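Local coordinates for dTDP-4-dehydrorhamnose reductase (Bacillus anthracis, PDB 3SC6), which probably catalyses the NADPH-dependent reduction of dTDP-4-dehydrorhamnose to dTDP-L-rhamnose, the nucleotide-sugar precursor from which rhamnose is supplied, at residues V8-A13 with E23-E28; K38-T43 with Q49-E54. All coordinates share one frame; numbering follows the deposited sequence.

Both contacts lie in the N-terminal part of the Rossmann fold and follow one another along the chain, neither nested nor crossed. Interaction 1 closes the turn back from strand 6-11 through helix 16-24: segment 8-13, the end of that strand and the turn after it, is met by 23-28, where the chain leaves the helix and heads for strand 30-35. After that strand, interaction 2 closes a shorter excursion, the loop 38-43 being met by helix 45-55 at 49-54. The two are joined directly by packing, with Thr11 CG2 3.6 Å from Leu40 CD2. Gly12 of the first contact and Leu40, Asp41 and Ile42 of the second all belong to the NADP pocket.

Interaction 1 of 2, residues V8-A13 with E23-E28; sequences VIITGA and EELNPE
Val8, near the start of its strand, and Leu25, just past the end of a helix, are the closest backbone pair, with CA atoms 9.5 Å apart, a gap that only side chains bridge. One branch of Leu25 does the bridging: CD1 lies 4.1 Å from Val8 CG2 and likewise 4.1 Å from Ile10 CD1. Leu25 CG is turned away from its own carbonyl carbon (chi1 -64°), and the CA-CB bond is directed at the strand. Ile10 comes to meet it tip to tip, its CG1-CD1 arm fully extended (chi2 -179°), whereas Val8 meets the leucine at a slant through a single methyl. Val8 and Ile10, two residues apart, present their side chains on the same side of the sheet, and CD1 of Leu25 touches both.

These elements are the first strand and helix of the Rossmann fold, whose right-handed beta-alpha-beta crossover continues into strand 30-35. Strand 6-11 is interior to the parallel sheet: Val8 and Ile10 share backbone hydrogen bonds with strand 30-35, and Ile9 bonds to the strand on the other side, 59-62. Leu25 also touches Ile32 and Ile61, one on each of these neighbours, so it packs over three strands. Just past the strand, Gly12 has positive phi (78°) and touches NADP; it opens the glycine-rich GxxGxxG loop known from extended short-chain dehydrogenases.

Beyond Leu25 the chain bends in an Asx turn, Asn26 OD1 accepting from Glu28 N at 3.0 Å, with the donor well above the amide plane. The acids preceding Leu25 are directed elsewhere: Glu23 OE1 is hydrogen-bonded to Tyr160 OH, and Glu24 OE1 to Asn195 ND2.

Interaction 2 of 2, residues K38-T43 with Q49-E54; sequences KLLDIT and QQVVQE. With NAP (NADP nicotinamide-adenine-dinucleotide phosphate), chain G.
Asp41 OD1 is gripped by three donors: Thr43 OG1 at 2.7 Å, and Thr43 N and the adenine amino nitrogen N6A of NADP, each at 3.0 Å. The two threonine donors approach from the same face of the carboxylate, the backbone one from well above its plane; the bond from Thr43 N closes an Asx turn, and Thr43 OG1 adds a second bond from the same residue. With CG anti to the backbone N (chi1 -178°), the carboxylate is placed where the adenine can meet it, and Thr43 should restrict its rotation. Next to it, Ile42 N donates to adenine N1A at 3.0 Å in a nearly straight bond (169°). A side-chain acceptor and a backbone donor thus read N6A and N1A together, as in many short-chain dehydrogenases/reductases.

The loop meets the helix just before this site. Leu40 CG stands anti to its backbone N (chi1 179°), and the methyl CD1 reaches Val51 CG2 at 4.0 Å, the two side chains lying askew. Asp41 N, accepted by Gln47 OE1, gives the loop a polar tie to the same helix.

Leu40 and Val51 both rest on Phe35 of strand 30-35, while Ile42 O receives Asn89 ND2 from helix 76-97, against which Thr43 and Val52 also pack; the loop and helix 45-55 thus each contact both that strand and that helix.

Interaction 1 of 2, residues V8-A13 with E23-E28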
# COMPACT_ATOMS: atom_id res chain seq x y z
N VAL A 8 -17.42 -9.31 -0.56
CA VAL A 8 -16.07 -8.83 -0.84
C VAL A 8 -15.02 -9.76 -0.26
O VAL A 8 -15.10 -10.15 0.89
CB VAL A 8 -15.83 -7.42 -0.24
CG1 VAL A 8 -16.83 -6.43 -0.79
CG2 VAL A 8 -15.95 -7.46 1.26
N ILE A 9 -14.05 -10.13 -1.09
CA ILE A 9 -12.96 -11.00 -0.66
C ILE A 9 -11.71 -10.16 -0.47
O ILE A 9 -11.42 -9.28 -1.28
CB ILE A 9 -12.66 -12.13 -1.66
CG1 ILE A 9 -13.83 -13.11 -1.73
CG2 ILE A 9 -11.42 -12.90 -1.25
CD1 ILE A 9 -13.58 -14.30 -2.66
N ILE A 10 -10.97 -10.43 0.60
CA ILE A 10 -9.73 -9.72 0.90
C ILE A 10 -8.57 -10.71 0.99
O ILE A 10 -8.57 -11.58 1.85
CB ILE A 10 -9.81 -8.94 2.22
CG1 ILE A 10 -10.96 -7.93 2.17
CG2 ILE A 10 -8.51 -8.22 2.49
CD1 ILE A 10 -11.10 -7.10 3.44
N THR A 11 -7.61 -10.57 0.09
CA THR A 11 -6.45 -11.46 0.08
C THR A 11 -5.34 -10.82 0.93
O THR A 11 -5.03 -9.65 0.77
CB THR A 11 -5.94 -11.72 -1.35
OG1 THR A 11 -5.53 -10.48 -1.95
CG2 THR A 11 -7.04 -12.35 -2.19
N GLY A 12 -4.74 -11.61 1.82
CA GLY A 12 -3.68 -11.11 2.70
C GLY A 12 -4.31 -10.31 3.83
O GLY A 12 -3.86 -9.22 4.17
N ALA A 13 -5.35 -10.89 4.43
CA ALA A 13 -6.10 -10.28 5.53
C ALA A 13 -5.33 -10.04 6.83
O ALA A 13 -5.74 -9.19 7.62
CB ALA A 13 -7.35 -11.10 5.82
N GLU A 23 -11.93 -4.39 9.17
CA GLU A 23 -12.70 -3.76 10.23
C GLU A 23 -13.38 -2.46 9.82
O GLU A 23 -14.36 -2.06 10.45
CB GLU A 23 -11.78 -3.43 11.41
CG GLU A 23 -11.09 -4.62 12.05
CD GLU A 23 -10.17 -4.21 13.18
OE1 GLU A 23 -10.05 -2.99 13.44
OE2 GLU A 23 -9.56 -5.10 13.82
N GLU A 24 -12.87 -1.81 8.78
CA GLU A 24 -13.45 -0.55 8.33
C GLU A 24 -14.54 -0.63 7.25
O GLU A 24 -15.18 0.38 6.95
CB GLU A 24 -12.32 0.42 7.95
CG GLU A 24 -11.42 0.72 9.14
CD GLU A 24 -10.28 1.66 8.82
OE1 GLU A 24 -10.18 2.11 7.66
OE2 GLU A 24 -9.50 1.97 9.75
N LEU A 25 -14.74 -1.80 6.65
CA LEU A 25 -15.78 -1.95 5.64
C LEU A 25 -17.07 -2.20 6.40
O LEU A 25 -17.12 -3.09 7.25
CB LEU A 25 -15.48 -3.11 4.68
CG LEU A 25 -14.23 -2.97 3.82
CD1 LEU A 25 -14.03 -4.22 2.98
CD2 LEU A 25 -14.32 -1.73 2.94
N ASN A 26 -18.09 -1.41 6.12
CA ASN A 26 -19.38 -1.54 6.79
C ASN A 26 -19.97 -2.94 6.62
O ASN A 26 -20.31 -3.33 5.50
CB ASN A 26 -20.35 -0.47 6.27
CG ASN A 26 -21.68 -0.47 7.01
OD1 ASN A 26 -21.89 -1.23 7.96
ND2 ASN A 26 -22.58 0.41 6.59
N PRO A 27 -20.08 -3.70 7.72
CA PRO A 27 -20.63 -5.06 7.66
C PRO A 27 -22.11 -5.13 7.29
O PRO A 27 -22.57 -6.18 6.84
CB PRO A 27 -20.39 -5.61 9.07
CG PRO A 27 -20.28 -4.42 9.93
CD PRO A 27 -19.69 -3.33 9.09
N GLU A 28 -22.85 -4.04 7.48
CA GLU A 28 -24.27 -4.02 7.14
C GLU A 28 -24.43 -3.46 5.73
O GLU A 28 -25.29 -2.62 5.46
CB GLU A 28 -25.08 -3.20 8.15
CG GLU A 28 -25.02 -3.75 9.57
CD GLU A 28 -25.86 -2.95 10.55
OE1 GLU A 28 -26.45 -1.93 10.14
OE2 GLU A 28 -25.93 -3.34 11.74

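Interaction 2 of 2, residues K38-T43 with Q49-E54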
# COMPACT_ATOMS: atom_id res chain seq x y z
N LYS A 38 -2.63 -19.17 4.42
CA LYS A 38 -2.95 -20.61 4.42
C LYS A 38 -4.34 -20.95 3.87
O LYS A 38 -4.52 -21.99 3.23
CB LYS A 38 -2.79 -21.21 5.82
CG LYS A 38 -1.38 -21.08 6.41
CD LYS A 38 -1.24 -21.76 7.78
CE LYS A 38 -2.18 -21.18 8.84
NZ LYS A 38 -1.95 -19.72 9.08
N LEU A 39 -5.32 -20.09 4.12
CA LEU A 39 -6.69 -20.32 3.65
C LEU A 39 -6.88 -19.95 2.18
O LEU A 39 -7.83 -20.40 1.54
CB LEU A 39 -7.70 -19.57 4.52
CG LEU A 39 -7.72 -19.97 6.00
CD1 LEU A 39 -8.67 -19.09 6.81
CD2 LEU A 39 -8.07 -21.46 6.17
N LEU A 40 -5.98 -19.11 1.65
CA LEU A 40 -6.04 -18.67 0.25
C LEU A 40 -4.65 -18.32 -0.25
O LEU A 40 -4.22 -17.16 -0.18
CB LEU A 40 -6.98 -17.47 0.10
CG LEU A 40 -7.13 -16.88 -1.32
CD1 LEU A 40 -7.59 -17.94 -2.31
CD2 LEU A 40 -8.11 -15.70 -1.31
N ASP A 41 -3.93 -19.33 -0.73
CA ASP A 41 -2.58 -19.14 -1.24
C ASP A 41 -2.67 -18.55 -2.65
O ASP A 41 -3.11 -19.21 -3.58
CB ASP A 41 -1.81 -20.46 -1.25
CG ASP A 41 -0.38 -20.30 -1.72
OD1 ASP A 41 0.01 -19.18 -2.09
OD2 ASP A 41 0.35 -21.31 -1.72
N ILE A 42 -2.26 -17.30 -2.77
CA ILE A 42 -2.28 -16.57 -4.03
C ILE A 42 -1.52 -17.29 -5.14
O ILE A 42 -1.91 -17.22 -6.31
CB ILE A 42 -1.65 -15.17 -3.83
CG1 ILE A 42 -1.90 -14.25 -5.01
CG2 ILE A 42 -0.16 -15.30 -3.55
CD1 ILE A 42 -1.23 -12.89 -4.81
N THR A 43 -0.45 -18.00 -4.78
CA THR A 43 0.36 -18.74 -5.76
C THR A 43 -0.25 -20.06 -6.22
O THR A 43 0.32 -20.73 -7.09
CB THR A 43 1.77 -19.01 -5.21
OG1 THR A 43 1.68 -19.85 -4.05
CG2 THR A 43 2.47 -17.71 -4.85
N GLN A 49 -9.19 -20.23 -7.71
CA GLN A 49 -10.44 -20.42 -8.44
C GLN A 49 -11.51 -21.07 -7.55
O GLN A 49 -12.66 -20.62 -7.54
CB GLN A 49 -10.21 -21.19 -9.74
CG GLN A 49 -9.39 -20.39 -10.77
CD GLN A 49 -9.12 -21.14 -12.07
OE1 GLN A 49 -9.12 -22.38 -12.11
NE2 GLN A 49 -8.83 -20.40 -13.13
N GLN A 50 -11.14 -22.09 -6.80
CA GLN A 50 -12.10 -22.76 -5.92
C GLN A 50 -12.80 -21.78 -4.98
O GLN A 50 -14.02 -21.76 -4.88
CB GLN A 50 -11.41 -23.81 -5.07
CG GLN A 50 -12.35 -24.54 -4.12
CD GLN A 50 -11.64 -25.53 -3.23
OE1 GLN A 50 -12.28 -26.26 -2.46
NE2 GLN A 50 -10.31 -25.58 -3.32
N VAL A 51 -12.00 -20.98 -4.29
CA VAL A 51 -12.54 -20.01 -3.34
C VAL A 51 -13.37 -18.93 -4.02
O VAL A 51 -14.46 -18.59 -3.54
CB VAL A 51 -11.41 -19.35 -2.53
CG1 VAL A 51 -11.99 -18.30 -1.59
CG2 VAL A 51 -10.64 -20.39 -1.75
N VAL A 52 -12.88 -18.38 -5.13
CA VAL A 52 -13.60 -17.34 -5.84
C VAL A 52 -14.89 -17.87 -6.47
O VAL A 52 -15.86 -17.14 -6.59
CB VAL A 52 -12.71 -16.65 -6.90
CG1 VAL A 52 -13.51 -15.61 -7.66
CG2 VAL A 52 -11.51 -16.00 -6.24
N GLN A 53 -14.90 -19.14 -6.88
CA GLN A 53 -16.10 -19.74 -7.48
C GLN A 53 -17.19 -19.92 -6.44
O GLN A 53 -18.32 -19.51 -6.64
CB GLN A 53 -15.79 -21.11 -8.10
CG GLN A 53 -14.87 -21.13 -9.32
CD GLN A 53 -15.46 -20.43 -10.54
OE1 GLN A 53 -16.54 -19.84 -10.47
NE2 GLN A 53 -14.76 -20.51 -11.66
N GLU A 54 -16.82 -20.56 -5.33
CA GLU A 54 -17.74 -20.82 -4.24
C GLU A 54 -18.40 -19.56 -3.69
O GLU A 54 -19.63 -19.45 -3.68
CB GLU A 54 -17.01 -21.57 -3.12
CG GLU A 54 -17.87 -21.91 -1.91
CD GLU A 54 -17.10 -22.67 -0.84
OE1 GLU A 54 -15.92 -23.01 -1.07
OE2 GLU A 54 -17.69 -22.94 0.23
PA NAP G . 2.00 -6.82 4.57
O1A NAP G . 3.27 -7.58 4.25
O2A NAP G . 1.60 -6.63 6.01
O5B NAP G . 0.77 -7.51 3.79
C5B NAP G . 0.96 -8.53 2.81
C4B NAP G . 0.28 -9.80 3.28
O4B NAP G . 0.25 -10.77 2.22
C3B NAP G . 1.02 -10.45 4.46
O3B NAP G . 0.16 -10.63 5.59
C2B NAP G . 1.47 -11.79 3.93
O2B NAP G . 1.42 -12.80 4.93
C1B NAP G . 0.50 -12.05 2.79
N9A NAP G . 1.00 -13.08 1.84
C8A NAP G . 2.28 -13.42 1.60
N7A NAP G . 2.30 -14.43 0.69
C5A NAP G . 1.02 -14.72 0.39
C6A NAP G . 0.37 -15.70 -0.51
N6A NAP G . 1.11 -16.56 -1.25
N1A NAP G . -0.98 -15.72 -0.57
C2A NAP G . -1.72 -14.86 0.17
N3A NAP G . -1.14 -13.96 0.99
C4A NAP G . 0.21 -13.87 1.12
O3 NAP G . 2.08 -5.38 3.84
PN NAP G . 0.79 -4.43 3.63
O1N NAP G . 1.25 -2.99 3.71
O2N NAP G . -0.36 -4.91 4.48
O5D NAP G . 0.39 -4.73 2.10
C5D NAP G . -0.59 -3.92 1.44
C4D NAP G . -0.19 -3.69 -0.02
O4D NAP G . 0.34 -2.36 -0.18
C3D NAP G . 0.89 -4.65 -0.51
O3D NAP G . 0.46 -5.31 -1.70
C2D NAP G . 2.10 -3.79 -0.79
O2D NAP G . 2.78 -4.25 -1.97
C1D NAP G . 1.53 -2.39 -0.97
N1N NAP G . 2.45 -1.32 -0.55
C2N NAP G . 2.90 -1.27 0.72
C3N NAP G . 3.77 -0.26 1.12
C7N NAP G . 4.26 -0.23 2.55
O7N NAP G . 3.93 -1.14 3.30
N7N NAP G . 5.02 0.77 2.98
C4N NAP G . 4.17 0.71 0.20
C5N NAP G . 3.69 0.63 -1.09
C6N NAP G . 2.83 -0.39 -1.45
P2B NAP G . 2.78 -13.36 5.61
O1X NAP G . 2.27 -14.19 6.76
O2X NAP G . 3.45 -14.16 4.52
O3X NAP G . 3.54 -12.12 6.01